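Long-range contact in outer membrane protein Omp121 (Bacteroides thetaiotaomicron, PDB 5FQ8), which probably serves as a TonB-dependent outer-membrane transporter, a plugged beta-barrel that imports substrate in complex with a partner protein: residues B[600-612]-B[627-640]. Sequence-based numbering, arbitrary orientation.
Sequences VYMVNPVYAQSSN and NAYSAGNVLGSNTL. With MG (magnesium ion), chain L.
Val603 turns CG1 trans to its own nitrogen (chi1 -180°), which lays that methyl over the backbone at Ser637 and Asn638 and leaves CG2 to meet Leu640 CD1 at 4.1 Å. At the far end, Gln609 also carries CG opposite its nitrogen (chi1 -171°); its extended side chain and that of Asn627 cross at about a right angle, with their amide planes 60° apart, for a weak NE2 to OD1 bond of 3.4 Å. Between these ends runs a short antiparallel ladder. Ala608 and Ser630 form its hydrogen-bonded pair: Ser630 N gives to Ala608 O at 2.8 Å, and Ala608 N returns a bond to Ser630 O. Gly632 N to Val606 O (3.1 Å) and Ser610 N to Ala628 O (2.9 Å) extend the ladder both ways. Tyr607 and Ala631 send their side chains to one face, and CE2 of the tyrosine lies 4.4 Å from the alanine CB. Past this pair segment 627-640 binds magnesium through Ala631 O and Asn633 OD1, both at 2.2 Å, with two waters; a backbone atom from the chain of another protein joins them, so the ion bridges the two proteins. One water donates to Ser630 OG (2.7 Å), which also hydrogen-bonds an acidic side chain of that protein. The ladder thus illustrates how two arms of one long inter-strand loop, probably extracellular as in related receptors, can present a metal site to a partner. The contact lies outside the regular barrel wall: strand 629-635 also pairs in parallel with strand 689-693, while Met602 and Leu640 pack on Ile676 of strand 661-680.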
loop_
_atom_site.group_PDB
_atom_site.type_symbol
_atom_site.label_atom_id
_atom_site.label_comp_id
_atom_site.label_asym_id
_atom_site.label_seq_id
_atom_site.Cartn_x
_atom_site.Cartn_y
_atom_site.Cartn_z
ATOM N N VAL B 600 -20.632 -15.742 4.237
ATOM C CA VAL B 600 -20.696 -14.783 5.331
ATOM C C VAL B 600 -21.312 -13.470 4.866
ATOM O O VAL B 600 -21.153 -13.051 3.710
ATOM C CB VAL B 600 -19.316 -14.523 5.953
ATOM C CG1 VAL B 600 -18.965 -15.630 6.882
ATOM C CG2 VAL B 600 -18.278 -14.362 4.884
ATOM N N TYR B 601 -22.020 -12.815 5.786
ATOM C CA TYR B 601 -22.437 -11.434 5.610
ATOM C C TYR B 601 -23.247 -11.269 4.324
ATOM O O TYR B 601 -22.808 -10.673 3.349
ATOM C CB TYR B 601 -21.214 -10.515 5.587
ATOM C CG TYR B 601 -20.145 -10.827 6.597
ATOM C CD1 TYR B 601 -20.459 -11.089 7.914
ATOM C CD2 TYR B 601 -18.814 -10.842 6.225
ATOM C CE1 TYR B 601 -19.476 -11.356 8.823
ATOM C CE2 TYR B 601 -17.831 -11.107 7.125
ATOM C CZ TYR B 601 -18.159 -11.368 8.419
ATOM O OH TYR B 601 -17.167 -11.641 9.324
ATOM N N MET B 602 -24.442 -11.836 4.351
ATOM C CA MET B 602 -25.368 -11.716 3.239
ATOM C C MET B 602 -26.740 -11.267 3.685
ATOM O O MET B 602 -27.650 -11.201 2.858
ATOM C CB MET B 602 -25.469 -13.047 2.482
ATOM C CG MET B 602 -24.147 -13.472 1.862
ATOM S SD MET B 602 -24.198 -14.978 0.910
ATOM C CE MET B 602 -25.036 -14.475 -0.574
ATOM N N VAL B 603 -26.906 -10.935 4.955
ATOM C CA VAL B 603 -28.190 -10.541 5.511
ATOM C C VAL B 603 -28.311 -9.028 5.646
ATOM O O VAL B 603 -29.341 -8.450 5.309
ATOM C CB VAL B 603 -28.403 -11.237 6.871
ATOM C CG1 VAL B 603 -29.733 -10.847 7.463
ATOM C CG2 VAL B 603 -28.319 -12.720 6.692
ATOM N N ASN B 604 -27.293 -8.380 6.135
ATOM C CA ASN B 604 -27.511 -6.981 6.440
ATOM C C ASN B 604 -26.902 -6.093 5.378
ATOM O O ASN B 604 -25.889 -6.447 4.783
ATOM C CB ASN B 604 -26.893 -6.618 7.788
ATOM C CG ASN B 604 -27.457 -7.434 8.902
ATOM O OD1 ASN B 604 -28.668 -7.557 9.048
ATOM N ND2 ASN B 604 -26.582 -8.026 9.686
ATOM N N PRO B 605 -27.495 -4.933 5.125
ATOM C CA PRO B 605 -26.934 -4.036 4.118
ATOM C C PRO B 605 -25.653 -3.430 4.625
ATOM O O PRO B 605 -25.447 -3.280 5.827
ATOM C CB PRO B 605 -28.019 -2.974 3.939
ATOM C CG PRO B 605 -29.220 -3.487 4.641
ATOM C CD PRO B 605 -28.736 -4.402 5.700
ATOM N N VAL B 606 -24.775 -3.091 3.700
ATOM C CA VAL B 606 -23.545 -2.421 4.071
ATOM C C VAL B 606 -23.374 -1.189 3.210
ATOM O O VAL B 606 -24.030 -1.022 2.183
ATOM C CB VAL B 606 -22.318 -3.324 3.938
ATOM C CG1 VAL B 606 -22.550 -4.621 4.655
ATOM C CG2 VAL B 606 -21.988 -3.536 2.496
ATOM N N TYR B 607 -22.493 -0.310 3.657
ATOM C CA TYR B 607 -22.061 0.840 2.881
ATOM C C TYR B 607 -20.569 0.707 2.627
ATOM O O TYR B 607 -19.782 0.603 3.566
ATOM C CB TYR B 607 -22.357 2.150 3.613
ATOM C CG TYR B 607 -23.800 2.552 3.735
ATOM C CD1 TYR B 607 -24.614 2.015 4.719
ATOM C CD2 TYR B 607 -24.335 3.515 2.898
ATOM C CE1 TYR B 607 -25.928 2.412 4.849
ATOM C CE2 TYR B 607 -25.650 3.918 3.020
ATOM C CZ TYR B 607 -26.437 3.365 3.993
ATOM O OH TYR B 607 -27.737 3.763 4.101
ATOM N N ALA B 608 -20.182 0.715 1.375
ATOM C CA ALA B 608 -18.774 0.572 1.062
ATOM C C ALA B 608 -18.127 1.934 0.907
ATOM O O ALA B 608 -18.795 2.936 0.701
ATOM C CB ALA B 608 -18.589 -0.240 -0.213
ATOM N N GLN B 609 -16.813 1.967 1.036
ATOM C CA GLN B 609 -16.084 3.150 0.635
ATOM C C GLN B 609 -16.341 3.390 -0.838
ATOM O O GLN B 609 -16.228 2.478 -1.651
ATOM C CB GLN B 609 -14.597 2.982 0.896
ATOM C CG GLN B 609 -13.816 4.225 0.700
ATOM C CD GLN B 609 -12.366 3.944 0.475
ATOM O OE1 GLN B 609 -11.995 2.848 0.088
ATOM N NE2 GLN B 609 -11.528 4.927 0.727
ATOM N N SER B 610 -16.700 4.618 -1.183
ATOM C CA SER B 610 -17.191 4.885 -2.521
ATOM C C SER B 610 -16.135 4.568 -3.567
ATOM O O SER B 610 -14.980 4.975 -3.454
ATOM C CB SER B 610 -17.642 6.335 -2.621
ATOM O OG SER B 610 -18.649 6.599 -1.664
ATOM N N SER B 611 -16.532 3.813 -4.578
ATOM C CA SER B 611 -15.690 3.621 -5.746
ATOM C C SER B 611 -16.586 3.403 -6.950
ATOM O O SER B 611 -17.773 3.104 -6.827
ATOM C CB SER B 611 -14.705 2.458 -5.568
ATOM O OG SER B 611 -15.377 1.261 -5.255
ATOM N N ASN B 612 -16.002 3.569 -8.125
ATOM C CA ASN B 612 -16.750 3.433 -9.362
ATOM C C ASN B 612 -15.922 2.603 -10.326
ATOM O O ASN B 612 -14.784 2.957 -10.627
ATOM C CB ASN B 612 -17.090 4.810 -9.955
ATOM C CG ASN B 612 -17.799 5.720 -8.965
ATOM O OD1 ASN B 612 -18.977 5.562 -8.708
ATOM N ND2 ASN B 612 -17.077 6.671 -8.412
ATOM N N ASN B 627 -13.460 11.806 2.159
ATOM C CA ASN B 627 -13.785 10.401 2.083
ATOM C C ASN B 627 -15.274 10.269 1.892
ATOM O O ASN B 627 -16.038 11.135 2.294
ATOM C CB ASN B 627 -13.362 9.665 3.345
ATOM C CG ASN B 627 -13.238 8.190 3.122
ATOM O OD1 ASN B 627 -12.731 7.769 2.101
ATOM N ND2 ASN B 627 -13.712 7.396 4.059
ATOM N N ALA B 628 -15.690 9.173 1.275
ATOM C CA ALA B 628 -17.101 9.025 0.979
ATOM C C ALA B 628 -17.499 7.567 1.070
ATOM O O ALA B 628 -16.678 6.666 0.906
ATOM C CB ALA B 628 -17.443 9.591 -0.395
ATOM N N TYR B 629 -18.774 7.359 1.350
ATOM C CA TYR B 629 -19.365 6.043 1.444
ATOM C C TYR B 629 -20.518 5.949 0.460
ATOM O O TYR B 629 -21.134 6.955 0.112
ATOM C CB TYR B 629 -19.814 5.780 2.865
ATOM C CG TYR B 629 -18.665 5.434 3.774
ATOM C CD1 TYR B 629 -18.199 4.131 3.855
ATOM C CD2 TYR B 629 -18.028 6.400 4.524
ATOM C CE1 TYR B 629 -17.149 3.796 4.670
ATOM C CE2 TYR B 629 -16.975 6.077 5.337
ATOM C CZ TYR B 629 -16.540 4.766 5.409
ATOM O OH TYR B 629 -15.489 4.408 6.214
ATOM N N SER B 630 -20.774 4.743 -0.026
ATOM C CA SER B 630 -21.795 4.500 -1.029
ATOM C C SER B 630 -22.651 3.321 -0.602
ATOM O O SER B 630 -22.214 2.465 0.164
ATOM C CB SER B 630 -21.179 4.228 -2.393
ATOM O OG SER B 630 -22.167 4.255 -3.402
ATOM N N ALA B 631 -23.876 3.276 -1.100
ATOM C CA ALA B 631 -24.761 2.170 -0.769
ATOM C C ALA B 631 -24.345 0.930 -1.532
ATOM O O ALA B 631 -24.154 0.976 -2.752
ATOM C CB ALA B 631 -26.209 2.508 -1.085
ATOM N N GLY B 632 -24.225 -0.178 -0.808
ATOM C CA GLY B 632 -23.659 -1.381 -1.392
ATOM C C GLY B 632 -24.556 -1.957 -2.467
ATOM O O GLY B 632 -25.783 -1.923 -2.371
ATOM N N ASN B 633 -23.934 -2.508 -3.494
ATOM C CA ASN B 633 -24.724 -2.895 -4.645
ATOM C C ASN B 633 -25.434 -4.226 -4.486
ATOM O O ASN B 633 -26.169 -4.608 -5.398
ATOM C CB ASN B 633 -23.845 -2.938 -5.882
ATOM C CG ASN B 633 -23.400 -1.582 -6.313
ATOM O OD1 ASN B 633 -23.651 -0.588 -5.643
ATOM N ND2 ASN B 633 -22.727 -1.525 -7.440
ATOM N N VAL B 634 -25.258 -4.934 -3.373
ATOM C CA VAL B 634 -25.848 -6.255 -3.188
ATOM C C VAL B 634 -26.854 -6.186 -2.055
ATOM O O VAL B 634 -26.484 -6.045 -0.892
ATOM C CB VAL B 634 -24.787 -7.320 -2.916
ATOM C CG1 VAL B 634 -25.459 -8.619 -2.541
ATOM C CG2 VAL B 634 -23.918 -7.498 -4.125
ATOM N N LEU B 635 -28.118 -6.333 -2.390
ATOM C CA LEU B 635 -29.177 -6.128 -1.422
ATOM C C LEU B 635 -29.189 -7.268 -0.428
ATOM O O LEU B 635 -29.277 -8.429 -0.815
ATOM C CB LEU B 635 -30.515 -6.031 -2.143
ATOM C CG LEU B 635 -31.770 -5.737 -1.343
ATOM C CD1 LEU B 635 -31.610 -4.416 -0.635
ATOM C CD2 LEU B 635 -32.931 -5.695 -2.284
ATOM N N GLY B 636 -29.098 -6.950 0.843
ATOM C CA GLY B 636 -29.182 -7.980 1.847
ATOM C C GLY B 636 -30.602 -8.465 2.026
ATOM O O GLY B 636 -31.559 -7.861 1.558
ATOM N N SER B 637 -30.740 -9.588 2.722
ATOM C CA SER B 637 -32.045 -10.196 2.934
ATOM C C SER B 637 -32.050 -10.862 4.290
ATOM O O SER B 637 -31.133 -11.619 4.604
ATOM C CB SER B 637 -32.369 -11.223 1.847
ATOM O OG SER B 637 -33.568 -11.906 2.149
ATOM N N ASN B 638 -33.064 -10.577 5.089
ATOM C CA ASN B 638 -33.259 -11.274 6.346
ATOM C C ASN B 638 -34.387 -12.288 6.266
ATOM O O ASN B 638 -34.763 -12.866 7.288
ATOM C CB ASN B 638 -33.515 -10.272 7.477
ATOM C CG ASN B 638 -34.670 -9.342 7.187
ATOM O OD1 ASN B 638 -35.133 -9.240 6.057
ATOM N ND2 ASN B 638 -35.139 -8.650 8.211
ATOM N N THR B 639 -34.930 -12.506 5.072
ATOM C CA THR B 639 -35.940 -13.516 4.816
ATOM C C THR B 639 -35.343 -14.820 4.317
ATOM O O THR B 639 -36.088 -15.767 4.056
ATOM C CB THR B 639 -36.948 -12.999 3.797
ATOM O OG1 THR B 639 -36.242 -12.282 2.788
ATOM C CG2 THR B 639 -37.926 -12.079 4.452
ATOM N N LEU B 640 -34.024 -14.889 4.184
ATOM C CA LEU B 640 -33.355 -16.126 3.817
ATOM C C LEU B 640 -33.838 -17.287 4.669
ATOM O O LEU B 640 -34.150 -17.122 5.848
ATOM C CB LEU B 640 -31.852 -15.972 3.988
ATOM C CG LEU B 640 -31.250 -14.849 3.172
ATOM C CD1 LEU B 640 -29.778 -14.761 3.447
ATOM C CD2 LEU B 640 -31.513 -15.149 1.727
HETATM MG MG MG L . -24.555 1.227 -4.904
HETATM O O HOH W 1 -22.719 2.107 -4.995
HETATM O O HOH W 2 -26.223 0.287 -4.294
#